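Local coordinates for 30-kDa cleavage and polyadenylation specificity factor 30 (Arabidopsis thaliana, PDB 5ZUU), which reads m6A-modified RNA through its YTH domain, the part present here, and as a CPSF subunit helps form pre-mRNA 3' ends and select poly(A) sites, at residues K109-S114 against S150-E155; T8-P13 against S104-K109; V16-V21 against N50-S55. All blocks are in the same frame, centred on the assembly; numbering follows the deposited sequence.

Overall arrangement
All three contacts pack other elements against one mixed beta-sheet of the YTH domain. Interactions 1 and 2 share strand 103-114 and meet at Lys-109, their centres about 12 Å apart; Tyr-153 OH of interaction 1 hydrogen-bonds to His-10 O of interaction 2, 2.6 Å away. Helix 142-154 and the N-terminal segment 8-13 pack against consecutive parts of the same strand. Interaction 3 joins strand 17-24 to helix 46-55, its centre about 20 Å from that of interaction 1 and about 15 Å from that of interaction 2. In sequence, interaction 3 falls between the two segments of interaction 2, and interaction 1 follows both. Widely separated parts of the chain are gathered on one sheet.

Interaction 1 (K109-S114 against S150-E155); sequences KLCELS and SLLYLE
Leu-113 pushes its CD2 methyl between Leu-151 and Leu-152 of helix 142-154, lying 3.7 Å from Leu-151 CB and equally close to Leu-152 CD2. The Leu-113 and Leu-152 side chains are roughly perpendicular, and the same Leu-152 CD2 also reaches Cys-111 SG at 3.6 Å. This is the tight part of the contact, with Leu-113, Cys-111 and Leu-152 all buried. Here the helix lies across the end of strand 103-114 in the central sheet of the YTH domain, the segment axes 8.1 Å apart and inclined at 104°. Alternate strand residues Lys-109, Cys-111 and Leu-113 turn toward the helix, whereas Leu-110 faces helices 27-36 and 159-172.

Lys-109 runs past the Tyr-153 ring in the opposing direction, making a CH-pi contact from CB over one face, 4.1 Å from the centroid. A bend at chi2 (69°) in its otherwise extended chain carries the ammonium to the carbonyl of Glu-155, where NZ donates to Glu-155 O at 2.8 Å, almost in line with the carbonyl bond (C=O...N 164°). Asp-157 forms a salt bridge with the same NZ, and a water links it to Tyr-153 O. Packing gives way to water-mediated contact beside Glu-155. Its CG still touches Leu-113 CD1, but its carboxylate is split between a salt bridge to Lys-117 and a water that donates to both Glu-155 OE2 and Glu-112 O.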
loop_
_atom_site.group_PDB
_atom_site.type_symbol
_atom_site.label_atom_id
_atom_site.label_comp_id
_atom_site.label_asym_id
_atom_site.label_seq_id
_atom_site.Cartn_x
_atom_site.Cartn_y
_atom_site.Cartn_z
ATOM N N LYS A 109 -8.062 -0.831 0.185
ATOM C CA LYS A 109 -8.671 -0.525 1.396
ATOM C C LYS A 109 -7.931 0.611 2.037
ATOM O O LYS A 109 -6.706 0.581 2.187
ATOM C CB LYS A 109 -8.571 -1.725 2.343
ATOM C CG LYS A 109 -9.141 -1.516 3.761
ATOM C CD LYS A 109 -10.671 -1.396 3.742
ATOM C CE LYS A 109 -11.195 -0.915 5.090
ATOM N NZ LYS A 109 -12.704 -0.929 5.308
ATOM N N LEU A 110 -8.664 1.616 2.421
ATOM C CA LEU A 110 -8.138 2.759 3.146
ATOM C C LEU A 110 -8.830 2.936 4.492
ATOM O O LEU A 110 -10.070 2.899 4.555
ATOM C CB LEU A 110 -8.402 3.990 2.264
ATOM C CG LEU A 110 -7.354 3.992 1.154
ATOM C CD1 LEU A 110 -7.858 4.688 -0.132
ATOM C CD2 LEU A 110 -6.021 4.546 1.671
ATOM N N CYS A 111 -8.056 3.111 5.545
ATOM C CA CYS A 111 -8.585 3.064 6.913
ATOM C C CYS A 111 -7.510 3.589 7.874
ATOM O O CYS A 111 -6.532 4.067 7.388
ATOM C CB CYS A 111 -8.931 1.619 7.233
ATOM S SG CYS A 111 -7.472 0.505 7.338
ATOM N N GLU A 112 -7.713 3.608 9.192
ATOM C CA GLU A 112 -6.664 3.949 10.135
ATOM C C GLU A 112 -6.535 2.816 11.122
ATOM O O GLU A 112 -7.390 2.652 12.006
ATOM C CB GLU A 112 -6.926 5.252 10.906
ATOM C CG GLU A 112 -6.829 6.550 10.097
ATOM C CD GLU A 112 -5.375 6.947 9.687
ATOM O OE1 GLU A 112 -4.368 6.528 10.327
ATOM O OE2 GLU A 112 -5.248 7.734 8.727
ATOM N N LEU A 113 -5.503 2.004 10.963
ATOM C CA LEU A 113 -5.337 0.846 11.804
ATOM C C LEU A 113 -4.214 1.146 12.800
ATOM O O LEU A 113 -3.030 1.268 12.457
ATOM C CB LEU A 113 -4.994 -0.364 10.973
ATOM C CG LEU A 113 -4.661 -1.639 11.767
ATOM C CD1 LEU A 113 -5.904 -2.173 12.455
ATOM C CD2 LEU A 113 -4.109 -2.702 10.821
ATOM N N SER A 114 -4.598 1.336 14.035
ATOM C CA SER A 114 -3.648 1.604 15.107
ATOM C C SER A 114 -2.673 0.456 15.330
ATOM O O SER A 114 -3.052 -0.712 15.261
ATOM C CB SER A 114 -4.450 1.812 16.412
ATOM O OG SER A 114 -3.573 1.799 17.498
ATOM N N SER A 150 -5.753 -8.552 6.975
ATOM C CA SER A 150 -7.080 -8.835 7.501
ATOM C C SER A 150 -7.515 -7.817 8.594
ATOM O O SER A 150 -8.689 -7.464 8.646
ATOM C CB SER A 150 -7.203 -10.301 7.929
ATOM O OG SER A 150 -6.811 -10.359 9.259
ATOM N N LEU A 151 -6.581 -7.298 9.405
ATOM C CA LEU A 151 -6.918 -6.288 10.408
ATOM C C LEU A 151 -7.371 -4.961 9.769
ATOM O O LEU A 151 -8.212 -4.219 10.336
ATOM C CB LEU A 151 -5.745 -5.989 11.356
ATOM C CG LEU A 151 -5.324 -7.173 12.214
ATOM C CD1 LEU A 151 -4.024 -6.902 12.961
ATOM C CD2 LEU A 151 -6.420 -7.596 13.196
ATOM N N LEU A 152 -6.745 -4.632 8.644
ATOM C CA LEU A 152 -7.120 -3.456 7.900
ATOM C C LEU A 152 -8.616 -3.534 7.495
ATOM O O LEU A 152 -9.337 -2.547 7.615
ATOM C CB LEU A 152 -6.290 -3.312 6.631
ATOM C CG LEU A 152 -4.777 -3.032 6.706
ATOM C CD1 LEU A 152 -4.202 -3.159 5.280
ATOM C CD2 LEU A 152 -4.556 -1.645 7.292
ATOM N N TYR A 153 -9.036 -4.675 6.970
ATOM C CA TYR A 153 -10.438 -4.896 6.569
ATOM C C TYR A 153 -11.454 -4.909 7.762
ATOM O O TYR A 153 -12.653 -4.804 7.518
ATOM C CB TYR A 153 -10.542 -6.157 5.760
ATOM C CG TYR A 153 -10.075 -5.896 4.364
ATOM C CD1 TYR A 153 -10.950 -5.394 3.385
ATOM C CD2 TYR A 153 -8.739 -6.090 4.016
ATOM C CE1 TYR A 153 -10.492 -5.133 2.105
ATOM C CE2 TYR A 153 -8.281 -5.836 2.758
ATOM C CZ TYR A 153 -9.143 -5.334 1.793
ATOM O OH TYR A 153 -8.655 -5.163 0.514
ATOM N N LEU A 154 -10.998 -5.016 9.019
ATOM C CA LEU A 154 -11.867 -4.803 10.146
ATOM C C LEU A 154 -12.135 -3.345 10.421
ATOM O O LEU A 154 -13.130 -3.043 11.077
ATOM C CB LEU A 154 -11.323 -5.475 11.415
ATOM C CG LEU A 154 -11.062 -6.940 11.279
ATOM C CD1 LEU A 154 -10.405 -7.407 12.561
ATOM C CD2 LEU A 154 -12.291 -7.751 10.987
ATOM N N GLU A 155 -11.298 -2.424 9.944
ATOM C CA GLU A 155 -11.502 -1.019 10.225
ATOM C C GLU A 155 -12.452 -0.389 9.267
ATOM O O GLU A 155 -12.517 -0.780 8.115
ATOM C CB GLU A 155 -10.188 -0.203 10.227
ATOM C CG GLU A 155 -9.221 -0.653 11.286
ATOM C CD GLU A 155 -9.825 -0.587 12.685
ATOM O OE1 GLU A 155 -9.569 -1.518 13.517
ATOM O OE2 GLU A 155 -10.499 0.423 12.991
HETATM O O HOH W 1 -13.362 -3.435 5.041
HETATM O O HOH W 2 -10.537 2.899 12.578
#

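Interaction 2 (T8-P13 against S104-K109); sequences TSHPLP and SVKWLK
His-10 N donates to Leu-108 O at 2.9 Å, while His-10 O takes a hydrogen bond from Tyr-153 OH of helix 142-154, so both backbone polar atoms of this residue are engaged. Leu-108 and Lys-109 both face Cys-74 and form a classic beta bulge in strand 103-114 of the YTH-domain sheet; the N-terminal segment 8-13 meets the strand at this irregularity.

The two methyl branches of Leu-108 meet different residues. CD2 lies 3.6 Å from His-10 CB, while CD1 meets Pro-13 CD tip to tip at 3.8 Å. Ile-60 of strand 58-65, two strands away in the sheet, also packs on Leu-108.

With CG beside its backbone N (chi1 -61°), His-10 presents one ring face to the end of Lys-106. Lys-106 CE makes a CH-pi contact 4.2 Å from the ring centroid and only 11° off the normal; NZ lies above the same face, displaced toward the rim. Glu-168 of helix 159-172 joins the two side chains, accepting a hydrogen bond at OE2 from His-10 NE2 and forming a salt bridge at OE1 with Lys-106 NZ. One residue earlier, Ser-9 CB rests 4.0 Å from Lys-109 CD. The ammonium of Lys-109 has its salt bridge with Asp-157; as a weak extra, Lys-109 NZ also donates to a water that lies 3.0 Å from Ser-9 OG and is hydrogen-bonded to it.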
loop_
_atom_site.group_PDB
_atom_site.type_symbol
_atom_site.label_atom_id
_atom_site.label_comp_id
_atom_site.label_asym_id
_atom_site.label_seq_id
_atom_site.Cartn_x
_atom_site.Cartn_y
_atom_site.Cartn_z
ATOM N N THR A 8 -17.737 -0.774 -0.922
ATOM C CA THR A 8 -17.037 0.474 -0.981
ATOM C C THR A 8 -15.523 0.336 -0.967
ATOM O O THR A 8 -14.857 1.321 -0.982
ATOM C CB THR A 8 -17.432 1.267 0.259
ATOM O OG1 THR A 8 -17.002 0.534 1.432
ATOM C CG2 THR A 8 -18.972 1.482 0.236
ATOM N N SER A 9 -15.009 -0.880 -0.863
ATOM C CA SER A 9 -13.586 -1.166 -0.863
ATOM C C SER A 9 -13.354 -2.423 -1.747
ATOM O O SER A 9 -14.307 -3.111 -2.094
ATOM C CB SER A 9 -13.102 -1.350 0.597
ATOM O OG SER A 9 -13.546 -2.572 1.186
ATOM N N HIS A 10 -12.118 -2.699 -2.165
ATOM C CA HIS A 10 -11.865 -3.858 -2.949
ATOM C C HIS A 10 -11.394 -4.886 -1.947
ATOM O O HIS A 10 -10.587 -4.578 -1.071
ATOM C CB HIS A 10 -10.793 -3.630 -4.020
ATOM C CG HIS A 10 -11.157 -2.579 -4.991
ATOM N ND1 HIS A 10 -11.936 -2.840 -6.100
ATOM C CD2 HIS A 10 -10.936 -1.248 -4.989
ATOM C CE1 HIS A 10 -12.143 -1.716 -6.765
ATOM N NE2 HIS A 10 -11.565 -0.729 -6.103
ATOM N N PRO A 11 -11.910 -6.103 -2.073
ATOM C CA PRO A 11 -11.410 -7.213 -1.276
ATOM C C PRO A 11 -9.936 -7.575 -1.627
ATOM O O PRO A 11 -9.485 -7.397 -2.742
ATOM C CB PRO A 11 -12.323 -8.347 -1.681
ATOM C CG PRO A 11 -12.618 -8.041 -3.127
ATOM C CD PRO A 11 -12.756 -6.543 -3.193
ATOM N N LEU A 12 -9.224 -8.084 -0.645
ATOM C CA LEU A 12 -7.936 -8.625 -0.834
ATOM C C LEU A 12 -8.006 -9.608 -1.995
ATOM O O LEU A 12 -8.814 -10.497 -1.955
ATOM C CB LEU A 12 -7.532 -9.299 0.468
ATOM C CG LEU A 12 -6.050 -9.495 0.651
ATOM C CD1 LEU A 12 -5.382 -8.128 0.699
ATOM C CD2 LEU A 12 -5.851 -10.307 1.909
ATOM N N PRO A 13 -7.227 -9.406 -3.091
ATOM C CA PRO A 13 -7.248 -10.387 -4.167
ATOM C C PRO A 13 -6.975 -11.791 -3.638
ATOM O O PRO A 13 -6.211 -11.968 -2.650
ATOM C CB PRO A 13 -6.066 -9.985 -5.050
ATOM C CG PRO A 13 -5.784 -8.571 -4.735
ATOM C CD PRO A 13 -6.273 -8.315 -3.357
ATOM N N SER A 104 2.168 2.172 -11.042
ATOM C CA SER A 104 0.748 2.107 -10.705
ATOM C C SER A 104 0.474 1.294 -9.469
ATOM O O SER A 104 1.078 0.229 -9.247
ATOM C CB SER A 104 -0.059 1.368 -11.785
ATOM O OG SER A 104 0.116 2.019 -12.968
ATOM N N VAL A 105 -0.513 1.757 -8.734
ATOM C CA VAL A 105 -1.087 1.000 -7.643
ATOM C C VAL A 105 -2.598 1.179 -7.724
ATOM O O VAL A 105 -3.063 2.156 -8.267
ATOM C CB VAL A 105 -0.513 1.380 -6.254
ATOM C CG1 VAL A 105 0.955 1.199 -6.247
ATOM C CG2 VAL A 105 -0.827 2.816 -5.865
ATOM N N LYS A 106 -3.327 0.199 -7.205
ATOM C CA LYS A 106 -4.769 0.274 -7.008
ATOM C C LYS A 106 -5.031 0.135 -5.527
ATOM O O LYS A 106 -4.749 -0.912 -4.945
ATOM C CB LYS A 106 -5.386 -0.854 -7.737
ATOM C CG LYS A 106 -6.853 -1.146 -7.485
ATOM C CD LYS A 106 -7.215 -2.258 -8.475
ATOM C CE LYS A 106 -8.310 -3.183 -8.015
ATOM N NZ LYS A 106 -9.567 -2.662 -8.573
ATOM N N TRP A 107 -5.579 1.189 -4.937
ATOM C CA TRP A 107 -5.927 1.201 -3.531
ATOM C C TRP A 107 -7.082 0.267 -3.253
ATOM O O TRP A 107 -8.095 0.319 -3.916
ATOM C CB TRP A 107 -6.226 2.625 -3.106
ATOM C CG TRP A 107 -4.972 3.369 -2.962
ATOM C CD1 TRP A 107 -4.384 4.209 -3.892
ATOM C CD2 TRP A 107 -4.014 3.202 -1.924
ATOM N NE1 TRP A 107 -3.165 4.640 -3.438
ATOM C CE2 TRP A 107 -2.916 4.071 -2.226
ATOM C CE3 TRP A 107 -4.010 2.497 -0.724
ATOM C CZ2 TRP A 107 -1.820 4.208 -1.394
ATOM C CZ3 TRP A 107 -2.923 2.653 0.123
ATOM C CH2 TRP A 107 -1.818 3.473 -0.236
ATOM N N LEU A 108 -6.857 -0.690 -2.362
ATOM C CA LEU A 108 -7.860 -1.706 -2.085
ATOM C C LEU A 108 -8.701 -1.291 -0.879
ATOM O O LEU A 108 -9.914 -1.348 -0.958
ATOM C CB LEU A 108 -7.238 -3.066 -1.932
ATOM C CG LEU A 108 -6.381 -3.455 -3.119
ATOM C CD1 LEU A 108 -5.534 -4.664 -2.717
ATOM C CD2 LEU A 108 -7.186 -3.736 -4.396
ATOM N N LYS A 109 -8.062 -0.831 0.185
ATOM C CA LYS A 109 -8.671 -0.525 1.396
ATOM C C LYS A 109 -7.931 0.611 2.037
ATOM O O LYS A 109 -6.706 0.581 2.187
ATOM C CB LYS A 109 -8.571 -1.725 2.343
ATOM C CG LYS A 109 -9.141 -1.516 3.761
ATOM C CD LYS A 109 -10.671 -1.396 3.742
ATOM C CE LYS A 109 -11.195 -0.915 5.090
ATOM N NZ LYS A 109 -12.704 -0.929 5.308
HETATM O O HOH W 3 -15.295 -0.948 3.009
#

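Interaction 3 (V16-V21 against N50-S55); sequences VNRYFV and NEAFDS
Helix 46-55 covers one side of the YTH-domain sheet, its last turns running nearly antiparallel to strand 17-24, with the segment axes 161° apart in direction. Arg-18 and Phe-20, alternate residues of the strand, both turn toward this helix, and Ala-52 meets them with its methyl group. Ala-52 CB lies 3.5 Å from Phe-20 CE1 and also sits over one face of the Arg-18 guanidinium, offset toward the rim. Val-59 touches both Phe-20 and Ala-52, extending the apolar side of the contact.

Polar partners meet the guanidinium at its edge. Arg-18 NH1 donates to Glu-51 OE2 at 2.9 Å in a salt bridge and to Ser-55 OG at 3.0 Å, the latter close to the guanidinium plane. Arg-18 NH2 adds a weak bond to the same carboxylate oxygen. NH1 comes to Glu-51 OE2 from the syn side but from outside the carboxylate plane, and the two flat groups are turned 70° apart, unlike a coplanar two-pronged pairing. Ser-55, with OG between its backbone N and carbonyl carbon (chi1 62°), donates its hydroxyl hydrogen bond to Ala-52 O at 2.6 Å, thereby keeping its oxygen available to Arg-18 as an acceptor.

Arg-18 NE forms a further salt bridge with Glu-139 on strand 138-140. Acidic groups from helix and sheet therefore share one arginine, an arrangement that would probably stabilise its positive charge and restrict rotation of the guanidinium.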
loop_
_atom_site.group_PDB
_atom_site.type_symbol
_atom_site.label_atom_id
_atom_site.label_comp_id
_atom_site.label_asym_id
_atom_site.label_seq_id
_atom_site.Cartn_x
_atom_site.Cartn_y
_atom_site.Cartn_z
ATOM N N VAL A 16 -2.124 -16.515 -4.347
ATOM C CA VAL A 16 -0.815 -16.401 -3.687
ATOM C C VAL A 16 -0.310 -14.957 -3.770
ATOM O O VAL A 16 -0.002 -14.442 -4.811
ATOM C CB VAL A 16 0.190 -17.468 -4.180
ATOM C CG1 VAL A 16 1.590 -17.172 -3.629
ATOM C CG2 VAL A 16 -0.314 -18.842 -3.699
ATOM N N ASN A 17 -0.234 -14.309 -2.627
ATOM C CA ASN A 17 0.160 -12.915 -2.551
ATOM C C ASN A 17 1.499 -12.805 -1.807
ATOM O O ASN A 17 1.832 -13.653 -0.988
ATOM C CB ASN A 17 -0.878 -12.158 -1.747
ATOM C CG ASN A 17 -2.270 -12.171 -2.342
ATOM O OD1 ASN A 17 -2.511 -12.397 -3.545
ATOM N ND2 ASN A 17 -3.207 -11.844 -1.495
ATOM N N ARG A 18 2.232 -11.719 -2.039
ATOM C CA ARG A 18 3.304 -11.295 -1.110
ATOM C C ARG A 18 2.926 -9.940 -0.650
ATOM O O ARG A 18 2.206 -9.191 -1.411
ATOM C CB ARG A 18 4.671 -11.251 -1.827
ATOM C CG ARG A 18 5.107 -12.642 -2.178
ATOM C CD ARG A 18 6.295 -12.664 -3.101
ATOM N NE ARG A 18 7.508 -12.222 -2.403
ATOM C CZ ARG A 18 8.704 -12.149 -2.999
ATOM N NH1 ARG A 18 8.837 -12.481 -4.251
ATOM N NH2 ARG A 18 9.771 -11.770 -2.323
ATOM N N TYR A 19 3.443 -9.588 0.523
ATOM C CA TYR A 19 3.062 -8.410 1.278
ATOM C C TYR A 19 4.294 -7.654 1.727
ATOM O O TYR A 19 5.220 -8.273 2.308
ATOM C CB TYR A 19 2.296 -8.856 2.594
ATOM C CG TYR A 19 1.101 -9.681 2.307
ATOM C CD1 TYR A 19 1.215 -11.054 2.043
ATOM C CD2 TYR A 19 -0.151 -9.100 2.211
ATOM C CE1 TYR A 19 0.089 -11.818 1.734
ATOM C CE2 TYR A 19 -1.270 -9.860 1.908
ATOM C CZ TYR A 19 -1.145 -11.200 1.654
ATOM O OH TYR A 19 -2.250 -11.925 1.325
ATOM N N PHE A 20 4.281 -6.327 1.504
ATOM C CA PHE A 20 5.384 -5.434 1.888
ATOM C C PHE A 20 4.809 -4.253 2.626
ATOM O O PHE A 20 3.781 -3.732 2.217
ATOM C CB PHE A 20 6.174 -4.931 0.635
ATOM C CG PHE A 20 6.882 -6.008 -0.119
ATOM C CD1 PHE A 20 6.200 -6.858 -0.948
ATOM C CD2 PHE A 20 8.244 -6.180 -0.001
ATOM C CE1 PHE A 20 6.860 -7.900 -1.612
ATOM C CE2 PHE A 20 8.912 -7.205 -0.663
ATOM C CZ PHE A 20 8.212 -8.068 -1.462
ATOM N N VAL A 21 5.455 -3.838 3.714
ATOM C CA VAL A 21 5.143 -2.568 4.349
ATOM C C VAL A 21 5.839 -1.448 3.588
ATOM O O VAL A 21 7.023 -1.543 3.290
ATOM C CB VAL A 21 5.581 -2.505 5.821
ATOM C CG1 VAL A 21 5.360 -1.104 6.419
ATOM C CG2 VAL A 21 4.822 -3.543 6.630
ATOM N N ASN A 50 10.233 -5.244 -7.929
ATOM C CA ASN A 50 10.056 -5.873 -9.253
ATOM C C ASN A 50 10.186 -7.396 -9.156
ATOM O O ASN A 50 9.512 -8.146 -9.883
ATOM C CB ASN A 50 11.019 -5.297 -10.329
ATOM C CG ASN A 50 10.510 -4.003 -10.970
ATOM O OD1 ASN A 50 9.338 -3.663 -10.848
ATOM N ND2 ASN A 50 11.403 -3.266 -11.628
ATOM N N GLU A 51 11.054 -7.870 -8.268
ATOM C CA GLU A 51 11.211 -9.300 -8.088
ATOM C C GLU A 51 9.890 -9.878 -7.563
ATOM O O GLU A 51 9.462 -10.945 -7.947
ATOM C CB GLU A 51 12.410 -9.569 -7.126
ATOM C CG GLU A 51 12.892 -11.034 -6.989
ATOM C CD GLU A 51 12.052 -11.902 -6.003
ATOM O OE1 GLU A 51 12.069 -13.162 -6.110
ATOM O OE2 GLU A 51 11.353 -11.362 -5.116
ATOM N N ALA A 52 9.261 -9.189 -6.627
ATOM C CA ALA A 52 7.956 -9.639 -6.086
ATOM C C ALA A 52 6.890 -9.549 -7.191
ATOM O O ALA A 52 6.164 -10.516 -7.412
ATOM C CB ALA A 52 7.584 -8.799 -4.881
ATOM N N PHE A 53 6.867 -8.441 -7.931
ATOM C CA PHE A 53 5.897 -8.278 -8.967
ATOM C C PHE A 53 5.988 -9.391 -9.970
ATOM O O PHE A 53 4.979 -9.911 -10.372
ATOM C CB PHE A 53 6.046 -6.921 -9.682
ATOM C CG PHE A 53 4.938 -6.620 -10.654
ATOM C CD1 PHE A 53 3.756 -6.041 -10.217
ATOM C CD2 PHE A 53 5.110 -6.882 -12.030
ATOM C CE1 PHE A 53 2.736 -5.760 -11.133
ATOM C CE2 PHE A 53 4.101 -6.590 -12.954
ATOM C CZ PHE A 53 2.917 -6.018 -12.489
ATOM N N ASP A 54 7.193 -9.822 -10.344
ATOM C CA ASP A 54 7.325 -10.896 -11.316
ATOM C C ASP A 54 6.947 -12.260 -10.734
ATOM O O ASP A 54 6.568 -13.145 -11.501
ATOM C CB ASP A 54 8.794 -11.002 -11.837
ATOM C CG ASP A 54 9.252 -9.794 -12.591
ATOM O OD1 ASP A 54 8.439 -8.898 -12.963
ATOM O OD2 ASP A 54 10.488 -9.698 -12.729
ATOM N N SER A 55 7.137 -12.463 -9.428
ATOM C CA SER A 55 7.001 -13.777 -8.797
ATOM C C SER A 55 5.582 -14.268 -8.544
ATOM O O SER A 55 5.375 -15.474 -8.494
ATOM C CB SER A 55 7.679 -13.790 -7.421
ATOM O OG SER A 55 7.039 -12.845 -6.580
#